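Local coordinates for protein Hia (Haemophilus influenzae, PDB 1S7M) that probably mediates attachment of the bacterium to host cells as a homotrimeric autotransporter adhesin, of which this chain is a binding-domain fragment, at residues 82-87 and 132-137. Sequence-based numbering, arbitrary orientation.
Sequences KGLTNL and QVRNAN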
# COMPACT_ATOMS: atom_id res chain seq x y z
N LYS A 82 -5.87 14.37 7.48
CA LYS A 82 -4.95 14.19 8.59
C LYS A 82 -4.56 12.77 8.91
O LYS A 82 -5.41 11.92 9.19
CB LYS A 82 -5.54 14.84 9.84
CG LYS A 82 -4.53 15.68 10.60
CD LYS A 82 -3.81 14.89 11.65
CE LYS A 82 -2.81 15.77 12.37
NZ LYS A 82 -2.13 15.02 13.45
N GLY A 83 -3.25 12.51 8.90
CA GLY A 83 -2.78 11.18 9.19
C GLY A 83 -2.60 10.29 7.98
O GLY A 83 -1.94 9.26 8.07
N LEU A 84 -3.19 10.65 6.84
CA LEU A 84 -3.01 9.85 5.62
C LEU A 84 -1.58 10.08 5.15
O LEU A 84 -1.09 11.21 5.17
CB LEU A 84 -3.96 10.29 4.51
CG LEU A 84 -5.43 9.95 4.64
CD1 LEU A 84 -6.16 10.37 3.38
CD2 LEU A 84 -5.57 8.44 4.85
N THR A 85 -0.91 9.02 4.70
CA THR A 85 0.47 9.11 4.21
C THR A 85 0.59 10.12 3.05
O THR A 85 -0.25 10.17 2.15
CB THR A 85 0.96 7.73 3.73
OG1 THR A 85 0.79 6.79 4.81
CG2 THR A 85 2.41 7.77 3.31
N ASN A 86 1.64 10.95 3.07
CA ASN A 86 1.83 11.94 2.00
C ASN A 86 2.91 11.40 1.09
O ASN A 86 4.07 11.35 1.48
CB ASN A 86 2.25 13.30 2.58
CG ASN A 86 2.64 14.32 1.48
OD1 ASN A 86 2.46 14.08 0.29
ND2 ASN A 86 3.16 15.47 1.90
N LEU A 87 2.52 10.96 -0.10
CA LEU A 87 3.47 10.38 -1.04
C LEU A 87 4.09 11.37 -2.00
O LEU A 87 4.95 10.98 -2.78
CB LEU A 87 2.80 9.28 -1.88
CG LEU A 87 2.24 8.09 -1.10
CD1 LEU A 87 1.43 7.19 -2.02
CD2 LEU A 87 3.39 7.33 -0.46
N GLN A 132 -12.10 8.82 6.25
CA GLN A 132 -11.04 8.16 5.50
C GLN A 132 -11.38 6.68 5.33
O GLN A 132 -12.08 6.08 6.18
CB GLN A 132 -9.71 8.31 6.25
CG GLN A 132 -9.20 9.79 6.30
CD GLN A 132 -7.99 9.98 7.22
OE1 GLN A 132 -7.47 9.02 7.78
NE2 GLN A 132 -7.56 11.23 7.38
N VAL A 133 -10.91 6.10 4.23
CA VAL A 133 -11.09 4.69 3.95
C VAL A 133 -9.68 4.11 3.83
O VAL A 133 -9.02 4.19 2.76
CB VAL A 133 -11.83 4.45 2.63
CG1 VAL A 133 -12.07 2.89 2.40
CG2 VAL A 133 -13.15 5.16 2.65
N ARG A 134 -9.17 3.56 4.93
CA ARG A 134 -7.85 2.96 4.86
C ARG A 134 -8.02 1.46 4.68
O ARG A 134 -9.13 0.98 4.45
CB ARG A 134 -7.05 3.28 6.11
CG ARG A 134 -6.96 4.76 6.39
CD ARG A 134 -5.93 5.03 7.46
NE ARG A 134 -5.99 6.41 7.94
CZ ARG A 134 -5.13 6.93 8.80
NH1 ARG A 134 -4.14 6.20 9.28
NH2 ARG A 134 -5.26 8.19 9.19
N ASN A 135 -6.92 0.74 4.78
CA ASN A 135 -6.96 -0.70 4.63
C ASN A 135 -7.94 -1.29 5.66
O ASN A 135 -8.00 -0.83 6.79
CB ASN A 135 -5.56 -1.25 4.85
CG ASN A 135 -5.51 -2.73 4.79
OD1 ASN A 135 -5.79 -3.34 3.75
ND2 ASN A 135 -5.15 -3.35 5.90
N ALA A 136 -8.72 -2.28 5.21
CA ALA A 136 -9.69 -3.00 6.04
C ALA A 136 -10.85 -2.15 6.60
O ALA A 136 -11.46 -2.51 7.61
CB ALA A 136 -8.98 -3.75 7.17
N ASN A 137 -11.12 -1.01 5.94
CA ASN A 137 -12.24 -0.17 6.29
C ASN A 137 -13.33 -0.64 5.33
O ASN A 137 -13.02 -1.22 4.28
CB ASN A 137 -11.96 1.34 6.05
CG ASN A 137 -11.47 2.06 7.31
OD1 ASN A 137 -11.95 1.81 8.43
ND2 ASN A 137 -10.51 2.96 7.14
O HOH W 1 -1.61 7.68 10.00
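The side-chain amide of Gln132 reaches the backbone of Lys82: NE2 donates to Lys82 O over 2.9 Å, nearly straight at 173°. The acceptor lies in the amide plane, whereas the donor sits 46° above the carbonyl plane, off either lone pair. Extended beyond CG (chi2 171°), the Gln132 chain carries its amide to the loop. NE2 also bonds Ala80 O, so both carbonyls fix the amide's rotation. Gln132 OE1 accepts from Arg134 NE at 3.0 Å and from NH2 at 2.7 Å, the latter on a lone pair in the carbonyl plane. Two donors of a positively charged group would probably polarise the amide and make NE2 a stronger donor.

One water links Arg134 NH1 to Gly83 O, and NH1 also donates to Arg111 O. Lacking a side chain, Gly83 passes close, its C 3.6 Å from Arg134 NH2; a CB would point into NH2 and, at this positive phi, press on the preceding carbonyl O.

In van der Waals contact, Leu84 CD2 lies 3.5 Å from Gln132 OE1 and 3.7 Å from Arg134 NE; Leu84 CG meets Gln132 CD at 3.6 Å.

Side chains, rather than paired backbones, thus join the loop before strand 85-86 to strand 129-134, linking the GIN and Trp-ring regions of a trimeric autotransporter adhesin.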